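Local coordinates for protein TonB-dependent siderophore receptor (Pseudomonas aeruginosa 39016, PDB 5NEC) that probably imports iron-siderophore complexes, and siderophore-drug conjugates that mimic them, across the outer membrane with energy relayed by TonB, at residues T76-T81 and S640-T645; Y602-S607 and T636-F641. All coordinates share one frame; numbering follows the deposited sequence.

Contact 1: residues T76-T81 and S640-T645; sequences TVPGIT and SFSLWT
The puckered pyrrolidine ring of P78 has S642 OG over one face, 3.7 Å from P78 N, and S640 OG at its edge, 3.6 Å from P78 CB. The indole of W644 starts toward the plug segment but leads away to Y33, meeting its ring at about 40° and donating from NE1 to its hydroxyl. S642 packs its CB against the backbone of T76, 3.4 Å from T76 O. With OG beside its own backbone N (chi1 -62°), S642 spends its hydroxyl on a hydrogen bond to R75 O. This is the seam between plug and barrel expected of a TonB-dependent receptor: the segment 76-81 belongs to the plug, and S640, S642 and W644 direct their CB atoms at it from the barrel wall, whereas F641 and L643 point away. S640 OG comes within 2.9 Å of G79 N, yet the angle is too poor for a hydrogen bond, and none links the two segments. G79, at a positive phi of 84°, turns the chain just past P78 toward strand 80-83, where T81 OG1 bonds to N635 O, just ahead of strand 639-650.

Contact 2: residues Y602-S607 and T636-F641; sequences YSYLDS and TPKNSF
Two neighbouring barrel strands, 596-609 and 639-650, pair antiparallel here, close to where the second emerges from a long, partly disordered connection. S603 and S640 form the hydrogen-bonded pair, with S603 N donating to S640 O at 2.9 Å and S640 N returning a bond to S603 O at 3.0 Å, and L605 N extends the ladder to K638 O at 2.8 Å. Y602, Y604 and N639 share one face of the sheet. There the Y602 hydroxyl donates to N639 OD1 at 2.7 Å, tilted 16° from the carbonyl plane, with the ring and amide planes 29° apart. The same OD1 lies in the plane of the Y604 ring at its edge, 3.6 Å from CD1. K638 runs alongside Y604, and its final torsion (chi4 71°) bends NZ to a long salt bridge with D606 OD1 at 3.6 Å. On the face of S603 and S640, a water joins S603 OG to P637 O, 2.7 Å from the latter, and also reaches S640 OG. L605 CB packs beside T636 CG2. Since N639 ND2 donates to D663 OD2 while OD1 accepts from Y602, the amide flip is fixed, and D606 would be expected to favour the charged form of K638.

The two contacts lie with their centres about 10 Å apart and meet on strand 639-650, sharing S640 and F641. Along the chain the plug segment 76-81 comes first, followed more than 500 residues later by 602-607, 636-641 and 640-645. Contact 2 is internal to the barrel wall, whereas contact 1 brings the plug against the inside of that same wall. They also touch directly: T81 CG2 approaches P637 CD to 3.3 Å, and P78 CG lies 3.8 Å from Y602 N. The plug loop therefore rests on both paired strands, consistent with a plug seated in the barrel lumen, where it would block the channel until transport.

Contact 1: residues T76-T81 and S640-T645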
# COMPACT_ATOMS: atom_id res chain seq x y z
N THR A 76 -2.48 -7.32 -7.74
CA THR A 76 -2.22 -7.29 -9.19
C THR A 76 -0.79 -6.92 -9.61
O THR A 76 -0.45 -7.08 -10.76
CB THR A 76 -3.21 -6.33 -9.92
OG1 THR A 76 -3.17 -5.03 -9.32
CG2 THR A 76 -4.61 -6.87 -9.88
N VAL A 77 0.03 -6.41 -8.71
CA VAL A 77 1.41 -6.06 -9.01
C VAL A 77 2.32 -6.97 -8.20
O VAL A 77 2.44 -6.80 -6.98
CB VAL A 77 1.70 -4.58 -8.68
CG1 VAL A 77 3.15 -4.25 -9.00
CG2 VAL A 77 0.75 -3.69 -9.47
N PRO A 78 3.00 -7.91 -8.87
CA PRO A 78 3.77 -8.94 -8.15
C PRO A 78 4.98 -8.39 -7.44
O PRO A 78 5.55 -7.38 -7.86
CB PRO A 78 4.20 -9.88 -9.27
CG PRO A 78 4.38 -8.97 -10.45
CD PRO A 78 3.30 -7.93 -10.32
N GLY A 79 5.38 -9.05 -6.36
CA GLY A 79 6.57 -8.65 -5.58
C GLY A 79 6.37 -7.56 -4.53
O GLY A 79 7.35 -7.06 -3.97
N ILE A 80 5.13 -7.16 -4.28
CA ILE A 80 4.81 -6.19 -3.24
C ILE A 80 4.18 -7.01 -2.13
O ILE A 80 3.09 -7.54 -2.31
CB ILE A 80 3.84 -5.09 -3.72
CG1 ILE A 80 4.41 -4.40 -4.97
CG2 ILE A 80 3.58 -4.07 -2.62
CD1 ILE A 80 3.62 -3.20 -5.39
N THR A 81 4.88 -7.16 -1.02
CA THR A 81 4.35 -7.86 0.14
C THR A 81 4.19 -6.90 1.30
O THR A 81 4.86 -5.88 1.39
CB THR A 81 5.26 -9.02 0.57
OG1 THR A 81 6.46 -8.49 1.14
CG2 THR A 81 5.60 -9.87 -0.63
N SER A 640 7.13 -14.24 -7.97
CA SER A 640 5.69 -13.95 -7.90
C SER A 640 5.15 -13.62 -9.28
O SER A 640 5.87 -13.14 -10.15
CB SER A 640 5.38 -12.83 -6.88
OG SER A 640 6.31 -11.76 -6.97
N PHE A 641 3.88 -13.93 -9.47
CA PHE A 641 3.22 -13.80 -10.75
C PHE A 641 1.79 -13.35 -10.51
O PHE A 641 1.07 -13.93 -9.68
CB PHE A 641 3.29 -15.15 -11.51
CG PHE A 641 2.47 -15.20 -12.78
CD1 PHE A 641 1.10 -15.50 -12.74
CD2 PHE A 641 3.06 -14.96 -14.03
CE1 PHE A 641 0.35 -15.54 -13.91
CE2 PHE A 641 2.30 -15.01 -15.20
CZ PHE A 641 0.94 -15.30 -15.14
N SER A 642 1.37 -12.30 -11.22
CA SER A 642 -0.00 -11.80 -11.17
C SER A 642 -0.51 -11.67 -12.59
O SER A 642 0.16 -11.07 -13.44
CB SER A 642 -0.05 -10.44 -10.47
OG SER A 642 0.38 -10.50 -9.11
N LEU A 643 -1.68 -12.24 -12.87
CA LEU A 643 -2.34 -12.14 -14.16
C LEU A 643 -3.77 -11.74 -13.88
O LEU A 643 -4.46 -12.44 -13.14
CB LEU A 643 -2.34 -13.49 -14.88
CG LEU A 643 -3.21 -13.58 -16.15
CD1 LEU A 643 -2.74 -12.58 -17.19
CD2 LEU A 643 -3.20 -14.98 -16.74
N TRP A 644 -4.22 -10.63 -14.46
CA TRP A 644 -5.63 -10.26 -14.47
C TRP A 644 -6.05 -10.06 -15.92
O TRP A 644 -5.38 -9.34 -16.67
CB TRP A 644 -5.89 -8.97 -13.68
CG TRP A 644 -7.34 -8.60 -13.69
CD1 TRP A 644 -7.94 -7.62 -14.44
CD2 TRP A 644 -8.39 -9.21 -12.94
NE1 TRP A 644 -9.28 -7.58 -14.19
CE2 TRP A 644 -9.59 -8.55 -13.27
CE3 TRP A 644 -8.42 -10.26 -11.99
CZ2 TRP A 644 -10.83 -8.91 -12.70
CZ3 TRP A 644 -9.64 -10.60 -11.42
CH2 TRP A 644 -10.83 -9.93 -11.78
N THR A 645 -7.17 -10.68 -16.31
CA THR A 645 -7.66 -10.59 -17.67
C THR A 645 -9.18 -10.53 -17.77
O THR A 645 -9.88 -11.17 -16.98
CB THR A 645 -7.13 -11.77 -18.51
OG1 THR A 645 -7.48 -11.55 -19.88
CG2 THR A 645 -7.69 -13.12 -18.07

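Contact 2: residues Y602-S607 and T636-F641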
# COMPACT_ATOMS: atom_id res chain seq x y z
N TYR A 602 5.53 -10.40 -13.83
CA TYR A 602 6.32 -11.43 -13.17
C TYR A 602 7.46 -10.73 -12.45
O TYR A 602 7.98 -9.75 -12.95
CB TYR A 602 6.86 -12.48 -14.18
CG TYR A 602 7.93 -13.39 -13.56
CD1 TYR A 602 7.58 -14.45 -12.71
CD2 TYR A 602 9.28 -13.15 -13.79
CE1 TYR A 602 8.56 -15.25 -12.12
CE2 TYR A 602 10.26 -13.95 -13.20
CZ TYR A 602 9.90 -14.99 -12.38
OH TYR A 602 10.90 -15.75 -11.81
N SER A 603 7.83 -11.25 -11.28
CA SER A 603 8.90 -10.68 -10.47
C SER A 603 9.80 -11.78 -9.94
O SER A 603 9.32 -12.76 -9.38
CB SER A 603 8.29 -9.86 -9.32
OG SER A 603 9.26 -9.52 -8.33
N TYR A 604 11.10 -11.62 -10.17
CA TYR A 604 12.13 -12.48 -9.62
C TYR A 604 13.03 -11.62 -8.74
O TYR A 604 13.58 -10.63 -9.21
CB TYR A 604 12.95 -13.14 -10.74
CG TYR A 604 14.14 -13.94 -10.24
CD1 TYR A 604 13.99 -15.24 -9.76
CD2 TYR A 604 15.43 -13.38 -10.24
CE1 TYR A 604 15.08 -15.97 -9.30
CE2 TYR A 604 16.53 -14.10 -9.78
CZ TYR A 604 16.35 -15.40 -9.33
OH TYR A 604 17.42 -16.11 -8.87
N LEU A 605 13.17 -11.99 -7.48
CA LEU A 605 13.96 -11.24 -6.52
C LEU A 605 14.92 -12.21 -5.85
O LEU A 605 14.51 -13.06 -5.07
CB LEU A 605 13.04 -10.60 -5.48
CG LEU A 605 12.04 -9.58 -6.04
CD1 LEU A 605 11.02 -9.17 -4.99
CD2 LEU A 605 12.77 -8.36 -6.57
N ASP A 606 16.19 -12.11 -6.23
CA ASP A 606 17.25 -12.87 -5.58
C ASP A 606 17.87 -11.93 -4.58
O ASP A 606 18.60 -11.02 -4.97
CB ASP A 606 18.27 -13.34 -6.62
CG ASP A 606 19.47 -14.00 -6.00
OD1 ASP A 606 19.34 -14.67 -4.97
OD2 ASP A 606 20.57 -13.85 -6.57
N SER A 607 17.59 -12.13 -3.30
CA SER A 607 18.06 -11.25 -2.25
C SER A 607 19.00 -11.95 -1.28
O SER A 607 18.92 -13.15 -1.11
CB SER A 607 16.87 -10.65 -1.50
OG SER A 607 16.25 -11.59 -0.65
N THR A 636 10.17 -10.97 1.08
CA THR A 636 10.72 -10.83 -0.27
C THR A 636 10.56 -12.16 -1.00
O THR A 636 11.45 -12.98 -0.97
CB THR A 636 12.22 -10.44 -0.20
OG1 THR A 636 12.37 -9.31 0.66
CG2 THR A 636 12.77 -10.11 -1.59
N PRO A 637 9.40 -12.39 -1.64
CA PRO A 637 9.23 -13.65 -2.36
C PRO A 637 10.16 -13.69 -3.56
O PRO A 637 10.28 -12.71 -4.29
CB PRO A 637 7.77 -13.61 -2.82
CG PRO A 637 7.42 -12.16 -2.86
CD PRO A 637 8.24 -11.50 -1.79
N LYS A 638 10.81 -14.82 -3.74
CA LYS A 638 11.79 -14.99 -4.79
C LYS A 638 11.09 -14.92 -6.15
O LYS A 638 11.59 -14.26 -7.04
CB LYS A 638 12.51 -16.33 -4.61
CG LYS A 638 13.78 -16.49 -5.42
CD LYS A 638 14.45 -17.79 -5.04
CE LYS A 638 15.69 -18.04 -5.89
NZ LYS A 638 16.79 -17.10 -5.52
N ASN A 639 9.96 -15.59 -6.27
CA ASN A 639 9.10 -15.60 -7.46
C ASN A 639 7.68 -15.10 -7.13
O ASN A 639 7.07 -15.51 -6.14
CB ASN A 639 8.97 -17.03 -7.97
CG ASN A 639 10.28 -17.57 -8.51
OD1 ASN A 639 10.85 -17.02 -9.45
ND2 ASN A 639 10.77 -18.65 -7.93
N SER A 640 7.13 -14.24 -7.97
CA SER A 640 5.69 -13.95 -7.90
C SER A 640 5.15 -13.62 -9.28
O SER A 640 5.87 -13.14 -10.15
CB SER A 640 5.38 -12.83 -6.88
OG SER A 640 6.31 -11.76 -6.97
N PHE A 641 3.88 -13.93 -9.47
CA PHE A 641 3.22 -13.80 -10.75
C PHE A 641 1.79 -13.35 -10.51
O PHE A 641 1.07 -13.93 -9.68
CB PHE A 641 3.29 -15.15 -11.51
CG PHE A 641 2.47 -15.20 -12.78
CD1 PHE A 641 1.10 -15.50 -12.74
CD2 PHE A 641 3.06 -14.96 -14.03
CE1 PHE A 641 0.35 -15.54 -13.91
CE2 PHE A 641 2.30 -15.01 -15.20
CZ PHE A 641 0.94 -15.30 -15.14
O HOH W 1 9.33 -11.68 -6.54